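PDB 6HQZ: AvrRpt2 from Erwinia amylovora, which is a type III effector and papain-like cysteine protease of family C70, probably cleaving host proteins, that induces fire blight resistance in the apple Malus x robusta 5. Local coordinates for residues A[8-16]-A[122-130]; A[41-49]-A[141-149]. All blocks are in the same frame, centred on the assembly; numbering follows the deposited sequence.

Contact 1 of 2, residues A[8-16]-A[122-130]; sequences VPYVSQQNE and HDPQRGPDL
His-122 NE2 donates to Val-8 O over 2.9 Å in a nearly straight bond of 170°, the first of three hydrogen bonds tying residues 8-16 to the end of strand 118-123 and the turn after it. The oxygen lies in the plane of the imidazole, whereas the nitrogen stands above the carbonyl plane. On the far side of the ring, ND1 accepts from Asp-129 N within 122-130, so both ring nitrogens are bonded, which fixes the rotation of the ring. Tyr-10 OH donates to Asp-123 O at 2.8 Å, an oxygen that also receives the backbone N of Arg-126 and Gly-127. Further along, Gln-13 N reaches Pro-124 O at 2.8 Å, and the CA-H of Ser-12 leans on the same carbonyl.

The Tyr-10 ring lies between His-122 and Pro-128. A chi1 of 175° swings it away from its own backbone N and toward these two residues, and the CD1 edge meets the face of His-122 in a T-shaped stack with planes at 87°. Pro-128 CD sits over one face of the phenol, 3.8 Å from its centroid, in a CH-pi contact. At the other end the side chains of Gln-13 and Gln-125 cross at about a right angle, Gln-13 OE1 lying 3.3 Å from Gln-125 CB.

The turn itself combines an Asx turn, in which Asp-123 OD1 accepts from Gln-125 N, with a classic beta bulge where Arg-126 and Gly-127 face Asp-123. Pro-124 packs on Cys-24 of helix 19-27, placing this contact where the N-terminal loop joins helix to sheet in a papain-like fold.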
loop_
_atom_site.group_PDB
_atom_site.type_symbol
_atom_site.label_atom_id
_atom_site.label_comp_id
_atom_site.label_asym_id
_atom_site.label_seq_id
_atom_site.Cartn_x
_atom_site.Cartn_y
_atom_site.Cartn_z
ATOM N N VAL A 8 5.188 13.305 -5.569
ATOM C CA VAL A 8 5.538 14.141 -4.462
ATOM C C VAL A 8 6.432 15.288 -4.986
ATOM O O VAL A 8 7.432 15.046 -5.623
ATOM C CB VAL A 8 6.200 13.279 -3.395
ATOM C CG1 VAL A 8 6.442 14.130 -2.179
ATOM C CG2 VAL A 8 5.234 12.139 -3.061
ATOM N N PRO A 9 6.004 16.534 -4.771
ATOM C CA PRO A 9 6.795 17.663 -5.203
ATOM C C PRO A 9 8.093 17.762 -4.401
ATOM O O PRO A 9 8.168 17.305 -3.229
ATOM C CB PRO A 9 5.895 18.866 -4.929
ATOM C CG PRO A 9 4.906 18.425 -3.902
ATOM C CD PRO A 9 4.772 16.936 -4.044
ATOM N N TYR A 10 9.135 18.229 -5.057
ATOM C CA TYR A 10 10.471 18.278 -4.411
ATOM C C TYR A 10 10.651 19.705 -3.905
ATOM O O TYR A 10 10.469 20.638 -4.677
ATOM C CB TYR A 10 11.563 17.909 -5.424
ATOM C CG TYR A 10 12.896 18.091 -4.782
ATOM C CD1 TYR A 10 13.309 17.220 -3.753
ATOM C CD2 TYR A 10 13.660 19.205 -5.053
ATOM C CE1 TYR A 10 14.536 17.437 -3.124
ATOM C CE2 TYR A 10 14.882 19.411 -4.420
ATOM C CZ TYR A 10 15.304 18.524 -3.468
ATOM O OH TYR A 10 16.517 18.826 -2.823
ATOM N N VAL A 11 11.101 19.877 -2.641
ATOM C CA VAL A 11 11.396 21.181 -2.086
ATOM C C VAL A 11 12.804 21.040 -1.436
ATOM O O VAL A 11 12.992 20.071 -0.696
ATOM C CB VAL A 11 10.339 21.608 -1.019
ATOM C CG1 VAL A 11 10.687 22.950 -0.403
ATOM C CG2 VAL A 11 8.914 21.623 -1.638
ATOM N N SER A 12 13.738 21.925 -1.806
ATOM C CA SER A 12 15.085 21.964 -1.210
ATOM C C SER A 12 15.115 22.813 0.056
ATOM O O SER A 12 14.317 23.740 0.228
ATOM C CB SER A 12 16.105 22.498 -2.231
ATOM O OG SER A 12 15.836 23.812 -2.668
ATOM N N GLN A 13 16.043 22.495 0.969
ATOM C CA GLN A 13 16.187 23.302 2.179
ATOM C C GLN A 13 17.103 24.367 1.673
ATOM O O GLN A 13 18.015 24.109 0.869
ATOM C CB GLN A 13 16.811 22.506 3.341
ATOM C CG GLN A 13 18.252 22.112 3.152
ATOM C CD GLN A 13 18.759 21.189 4.299
ATOM O OE1 GLN A 13 18.651 19.963 4.230
ATOM N NE2 GLN A 13 19.201 21.801 5.368
ATOM N N GLN A 14 16.925 25.582 2.040
ATOM C CA GLN A 14 17.907 26.432 1.387
ATOM C C GLN A 14 19.126 26.678 2.275
ATOM O O GLN A 14 19.964 25.738 2.429
ATOM C CB GLN A 14 17.260 27.569 0.614
ATOM C CG GLN A 14 16.705 27.031 -0.721
ATOM C CD GLN A 14 17.797 26.747 -1.797
ATOM O OE1 GLN A 14 18.635 27.616 -2.116
ATOM N NE2 GLN A 14 17.752 25.570 -2.389
ATOM N N ASN A 15 19.184 27.854 2.855
ATOM C CA ASN A 15 20.157 28.232 3.861
ATOM C C ASN A 15 19.331 28.824 4.995
ATOM O O ASN A 15 19.588 29.897 5.488
ATOM C CB ASN A 15 21.122 29.256 3.285
ATOM C CG ASN A 15 21.941 28.692 2.147
ATOM O OD1 ASN A 15 22.446 27.557 2.215
ATOM N ND2 ASN A 15 22.086 29.489 1.092
ATOM N N GLU A 16 18.316 28.051 5.367
ATOM C CA GLU A 16 17.381 28.381 6.420
ATOM C C GLU A 16 17.651 27.496 7.650
ATOM O O GLU A 16 18.080 26.361 7.528
ATOM C CB GLU A 16 15.961 28.094 5.894
ATOM C CG GLU A 16 14.919 28.798 6.745
ATOM C CD GLU A 16 13.477 28.469 6.367
ATOM O OE1 GLU A 16 12.586 29.231 6.811
ATOM O OE2 GLU A 16 13.241 27.464 5.651
ATOM N N HIS A 122 13.142 11.902 -1.347
ATOM C CA HIS A 122 13.509 13.268 -1.644
ATOM C C HIS A 122 14.383 13.742 -0.466
ATOM O O HIS A 122 13.927 13.749 0.659
ATOM C CB HIS A 122 12.306 14.212 -1.664
ATOM C CG HIS A 122 11.464 14.099 -2.899
ATOM N ND1 HIS A 122 11.911 13.470 -4.044
ATOM C CD2 HIS A 122 10.230 14.565 -3.175
ATOM C CE1 HIS A 122 10.958 13.520 -4.961
ATOM N NE2 HIS A 122 9.947 14.225 -4.477
ATOM N N ASP A 123 15.569 14.233 -0.782
ATOM C CA ASP A 123 16.520 14.754 0.221
ATOM C C ASP A 123 16.621 16.265 0.009
ATOM O O ASP A 123 17.107 16.738 -1.020
ATOM C CB ASP A 123 17.861 14.094 0.030
ATOM C CG ASP A 123 18.867 14.451 1.144
ATOM O OD1 ASP A 123 19.032 15.623 1.477
ATOM O OD2 ASP A 123 19.552 13.567 1.608
ATOM N N PRO A 124 16.140 17.051 0.970
ATOM C CA PRO A 124 16.124 18.459 0.814
ATOM C C PRO A 124 17.509 19.092 0.565
ATOM O O PRO A 124 17.597 20.279 0.157
ATOM C CB PRO A 124 15.559 18.968 2.154
ATOM C CG PRO A 124 14.958 17.818 2.834
ATOM C CD PRO A 124 15.507 16.583 2.197
ATOM N N GLN A 125 18.591 18.351 0.831
ATOM C CA GLN A 125 19.895 18.890 0.574
ATOM C C GLN A 125 20.663 18.212 -0.511
ATOM O O GLN A 125 21.667 18.721 -0.893
ATOM C CB GLN A 125 20.711 18.941 1.871
ATOM C CG GLN A 125 21.975 19.727 1.773
ATOM C CD GLN A 125 21.923 21.044 0.964
ATOM O OE1 GLN A 125 21.175 21.957 1.320
ATOM N NE2 GLN A 125 22.796 21.182 -0.067
ATOM N N ARG A 126 20.199 17.085 -1.002
ATOM C CA ARG A 126 20.850 16.368 -2.028
ATOM C C ARG A 126 20.077 16.196 -3.300
ATOM O O ARG A 126 20.710 16.095 -4.358
ATOM C CB ARG A 126 21.269 15.011 -1.506
ATOM C CG ARG A 126 22.370 15.153 -0.511
ATOM C CD ARG A 126 23.642 15.366 -1.280
ATOM N NE ARG A 126 24.739 14.962 -0.453
ATOM C CZ ARG A 126 25.179 15.696 0.534
ATOM N NH1 ARG A 126 24.669 16.915 0.748
ATOM N NH2 ARG A 126 26.181 15.234 1.233
ATOM N N GLY A 127 18.746 16.302 -3.241
ATOM C CA GLY A 127 17.956 16.285 -4.442
ATOM C C GLY A 127 16.790 15.313 -4.425
ATOM O O GLY A 127 16.647 14.451 -3.508
ATOM N N PRO A 128 15.972 15.353 -5.509
ATOM C CA PRO A 128 14.843 14.459 -5.591
ATOM C C PRO A 128 15.186 13.024 -5.980
ATOM O O PRO A 128 16.122 12.803 -6.686
ATOM C CB PRO A 128 13.979 15.067 -6.745
ATOM C CG PRO A 128 14.929 15.834 -7.557
ATOM C CD PRO A 128 16.009 16.302 -6.621
ATOM N N ASP A 129 14.314 12.096 -5.612
ATOM C CA ASP A 129 14.300 10.729 -6.165
ATOM C C ASP A 129 15.656 10.036 -6.011
ATOM O O ASP A 129 16.089 9.290 -6.866
ATOM C CB ASP A 129 13.843 10.741 -7.641
ATOM C CG ASP A 129 12.445 11.270 -7.762
ATOM O OD1 ASP A 129 11.640 10.942 -6.875
ATOM O OD2 ASP A 129 12.164 11.996 -8.702
ATOM N N LEU A 130 16.313 10.289 -4.895
ATOM C CA LEU A 130 17.481 9.481 -4.530
ATOM C C LEU A 130 16.994 8.089 -4.047
ATOM O O LEU A 130 15.816 7.879 -3.689
ATOM C CB LEU A 130 18.265 10.107 -3.413
ATOM C CG LEU A 130 18.766 11.569 -3.544
ATOM C CD1 LEU A 130 19.634 11.951 -2.314
ATOM C CD2 LEU A 130 19.429 11.831 -4.882
#

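Contact 2 of 2, residues A[41-49]-A[141-149]; sequences PELYDSSGP and LAWRVPHAM
Tyr-44, on helix 40-45, points the CD1-CE1 side of its ring at a loop of consecutive type I beta turns, 142-145 and 145-148, that leads from helix 134-140 into strand 149-152 of the papain-like fold. Its chi1 of -74° places CG anti to the carbonyl carbon and brings the ring over to the loop, where CD1 meets Ala-142 CB, 3.5 Å away. Val-145 CG2 comes up at the ring edge near its plane, the two side chains crossing at about a right angle, while Leu-43 CG from the same helix rests over the centre of one face. Trp-104 and Met-106 of strand 104-113 also touch this tyrosine. Its hydroxyl is linked through a water to His-147 O: the water is 2.7 Å from Tyr-44 OH and donates to the carbonyl.

His-147 turns its ring toward the helix and donates from NE2 to Leu-43 O at 2.8 Å, with an angle of 154° at the hydrogen and the acceptor tilted somewhat from the ring plane. Leu-43 CD1 lies close to the same nitrogen, and Val-145 CB covers part of one imidazole face. Across the ring, ND1 is hydrogen-bonded to Arg-55 of helix 49-65, so the imidazole bridges two helices.

Nearer the surface, Arg-144 runs out extended and bends at chi3, bringing its guanidinium beside Asp-45. The carboxylate approaches the guanidinium edge, but the planes are 46° apart and the salt bridge is long and weak, 3.4 Å from NH1 to OD1. Ser-47 CB, in a poorly ordered residue, lies over one guanidinium face near NH2, off its centre. A second water joins the backbones, donating to Tyr-44 O at 2.7 Å and accepting from Arg-144 N at 3.1 Å.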
loop_
_atom_site.group_PDB
_atom_site.type_symbol
_atom_site.label_atom_id
_atom_site.label_comp_id
_atom_site.label_asym_id
_atom_site.label_seq_id
_atom_site.Cartn_x
_atom_site.Cartn_y
_atom_site.Cartn_z
ATOM N N PRO A 41 19.300 16.730 16.387
ATOM C CA PRO A 41 19.751 15.735 17.390
ATOM C C PRO A 41 18.820 15.599 18.593
ATOM O O PRO A 41 18.581 14.487 19.051
ATOM C CB PRO A 41 21.109 16.260 17.864
ATOM C CG PRO A 41 21.496 17.342 16.913
ATOM C CD PRO A 41 20.368 17.703 16.040
ATOM N N GLU A 42 18.263 16.714 19.023
ATOM C CA GLU A 42 17.374 16.711 20.185
ATOM C C GLU A 42 15.989 16.114 19.871
ATOM O O GLU A 42 15.350 15.437 20.706
ATOM C CB GLU A 42 17.310 18.119 20.773
ATOM C CG GLU A 42 18.665 18.569 21.349
ATOM C CD GLU A 42 19.715 18.987 20.308
ATOM O OE1 GLU A 42 19.335 19.364 19.157
ATOM O OE2 GLU A 42 20.933 18.951 20.670
ATOM N N LEU A 43 15.546 16.377 18.653
ATOM C CA LEU A 43 14.306 15.857 18.156
ATOM C C LEU A 43 14.432 14.341 17.980
ATOM O O LEU A 43 13.487 13.641 18.291
ATOM C CB LEU A 43 13.950 16.512 16.814
ATOM C CG LEU A 43 12.715 15.964 16.096
ATOM C CD1 LEU A 43 11.527 16.180 16.989
ATOM C CD2 LEU A 43 12.517 16.577 14.728
ATOM N N TYR A 44 15.584 13.842 17.503
ATOM C CA TYR A 44 15.656 12.438 17.068
ATOM C C TYR A 44 16.468 11.528 17.937
ATOM O O TYR A 44 16.369 10.279 17.822
ATOM C CB TYR A 44 16.169 12.360 15.627
ATOM C CG TYR A 44 15.146 12.773 14.650
ATOM C CD1 TYR A 44 13.927 12.128 14.569
ATOM C CD2 TYR A 44 15.367 13.834 13.796
ATOM C CE1 TYR A 44 12.939 12.535 13.669
ATOM C CE2 TYR A 44 14.408 14.239 12.895
ATOM C CZ TYR A 44 13.180 13.597 12.805
ATOM O OH TYR A 44 12.200 14.022 11.906
ATOM N N ASP A 45 17.272 12.111 18.799
ATOM C CA ASP A 45 18.175 11.312 19.598
ATOM C C ASP A 45 18.296 11.701 21.065
ATOM O O ASP A 45 19.238 11.272 21.707
ATOM C CB ASP A 45 19.572 11.323 18.995
ATOM C CG ASP A 45 20.425 10.150 19.484
ATOM O OD1 ASP A 45 19.882 9.111 19.947
ATOM O OD2 ASP A 45 21.650 10.299 19.462
ATOM N N SER A 46 17.370 12.479 21.615
ATOM C CA SER A 46 17.519 12.935 23.029
ATOM C C SER A 46 16.915 11.916 23.959
ATOM O O SER A 46 15.978 11.261 23.581
ATOM C CB SER A 46 16.801 14.265 23.291
ATOM O OG SER A 46 17.632 15.372 23.016
ATOM N N SER A 47 17.458 11.800 25.167
ATOM C CA SER A 47 16.790 11.097 26.290
ATOM C C SER A 47 16.800 11.961 27.584
ATOM O O SER A 47 17.372 13.039 27.593
ATOM C CB SER A 47 17.442 9.742 26.540
ATOM O OG SER A 47 16.580 8.917 27.324
ATOM N N GLY A 48 16.154 11.513 28.661
ATOM C CA GLY A 48 15.988 12.347 29.875
ATOM C C GLY A 48 15.179 13.625 29.596
ATOM O O GLY A 48 14.266 13.566 28.776
ATOM N N PRO A 49 15.503 14.784 30.256
ATOM C CA PRO A 49 14.688 16.035 30.151
ATOM C C PRO A 49 14.626 16.694 28.778
ATOM O O PRO A 49 13.539 16.957 28.280
ATOM C CB PRO A 49 15.360 16.997 31.154
ATOM C CG PRO A 49 16.726 16.440 31.370
ATOM C CD PRO A 49 16.563 14.943 31.275
ATOM N N LEU A 141 17.624 4.947 10.743
ATOM C CA LEU A 141 16.396 5.577 11.167
ATOM C C LEU A 141 16.427 5.929 12.637
ATOM O O LEU A 141 17.108 5.239 13.448
ATOM C CB LEU A 141 15.192 4.630 10.925
ATOM C CG LEU A 141 13.813 5.178 11.225
ATOM C CD1 LEU A 141 13.374 6.336 10.329
ATOM C CD2 LEU A 141 12.802 4.036 11.093
ATOM N N ALA A 142 15.763 7.020 12.976
ATOM C CA ALA A 142 15.674 7.460 14.376
ATOM C C ALA A 142 14.799 6.583 15.299
ATOM O O ALA A 142 13.928 7.087 15.930
ATOM C CB ALA A 142 15.186 8.897 14.417
ATOM N N TRP A 143 15.180 5.337 15.470
ATOM C CA TRP A 143 14.423 4.347 16.247
ATOM C C TRP A 143 14.159 4.752 17.673
ATOM O O TRP A 143 13.190 4.321 18.253
ATOM C CB TRP A 143 15.154 3.024 16.240
ATOM C CG TRP A 143 15.209 2.412 14.939
ATOM C CD1 TRP A 143 16.262 2.352 14.124
ATOM C CD2 TRP A 143 14.137 1.767 14.269
ATOM N NE1 TRP A 143 15.942 1.683 12.980
ATOM C CE2 TRP A 143 14.630 1.330 13.030
ATOM C CE3 TRP A 143 12.810 1.496 14.605
ATOM C CZ2 TRP A 143 13.830 0.634 12.093
ATOM C CZ3 TRP A 143 12.017 0.755 13.696
ATOM C CH2 TRP A 143 12.533 0.365 12.445
ATOM N N ARG A 144 14.986 5.621 18.232
ATOM C CA ARG A 144 14.881 6.002 19.614
ATOM C C ARG A 144 13.640 6.802 19.930
ATOM O O ARG A 144 13.215 6.850 21.111
ATOM C CB ARG A 144 16.121 6.770 20.114
ATOM C CG ARG A 144 16.061 7.188 21.555
ATOM C CD ARG A 144 17.361 7.831 21.992
ATOM N NE ARG A 144 17.672 7.395 23.319
ATOM C CZ ARG A 144 18.850 7.603 23.892
ATOM N NH1 ARG A 144 19.823 8.264 23.239
ATOM N NH2 ARG A 144 19.053 7.145 25.113
ATOM N N VAL A 145 13.037 7.405 18.926
ATOM C CA VAL A 145 11.884 8.292 19.183
ATOM C C VAL A 145 10.676 7.777 18.430
ATOM O O VAL A 145 10.823 7.275 17.296
ATOM C CB VAL A 145 12.139 9.774 18.833
ATOM C CG1 VAL A 145 13.221 10.328 19.766
ATOM C CG2 VAL A 145 12.505 9.990 17.370
ATOM N N PRO A 146 9.508 7.890 19.015
ATOM C CA PRO A 146 8.318 7.377 18.333
ATOM C C PRO A 146 7.938 8.182 17.099
ATOM O O PRO A 146 7.157 7.689 16.290
ATOM C CB PRO A 146 7.208 7.496 19.397
ATOM C CG PRO A 146 7.910 7.684 20.651
ATOM C CD PRO A 146 9.195 8.355 20.379
ATOM N N HIS A 147 8.490 9.382 16.952
ATOM C CA HIS A 147 8.119 10.296 15.855
ATOM C C HIS A 147 9.118 10.268 14.735
ATOM O O HIS A 147 9.225 11.218 13.993
ATOM C CB HIS A 147 7.880 11.722 16.338
ATOM C CG HIS A 147 8.938 12.253 17.253
ATOM N ND1 HIS A 147 8.872 12.114 18.620
ATOM C CD2 HIS A 147 10.088 12.925 16.996
ATOM C CE1 HIS A 147 9.938 12.678 19.167
ATOM N NE2 HIS A 147 10.710 13.145 18.198
ATOM N N ALA A 148 9.820 9.149 14.612
ATOM C CA ALA A 148 10.822 8.929 13.605
ATOM C C ALA A 148 10.270 9.118 12.179
ATOM O O ALA A 148 11.020 9.580 11.310
ATOM C CB ALA A 148 11.459 7.563 13.785
ATOM N N MET A 149 8.983 8.776 11.959
ATOM C CA MET A 149 8.388 8.725 10.622
ATOM C C MET A 149 7.028 9.379 10.748
ATOM O O MET A 149 6.162 8.841 11.470
ATOM C CB MET A 149 8.225 7.255 10.218
ATOM C CG MET A 149 9.569 6.586 9.788
ATOM S SD MET A 149 9.318 4.834 9.596
ATOM C CE MET A 149 8.382 4.782 8.122
HETATM O O HOH W 1 10.023 12.506 11.546
HETATM O O HOH W 2 17.052 7.714 17.386
#

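Overall arrangement
Contacts 1 and 2 lie on opposite sides of the chain's centre, their own centres about 22 Å apart and their nearest atoms about 10 Å apart. Along the sequence the segments alternate: 8-16, 41-49, 122-130, then 141-149. Each contact therefore joins the N-terminal part, which carries three helices, to the later, sheet-containing part. Contact 1 is a surface contact at the end of strand 118-123, flanked by helix 19-27; contact 2 is buried, between helix 40-45 and the approach to strand 149-152. Both meet strand 104-113 of the central antiparallel sheet through side chains. Together they fasten the two parts of this papain-like protease at two separate places.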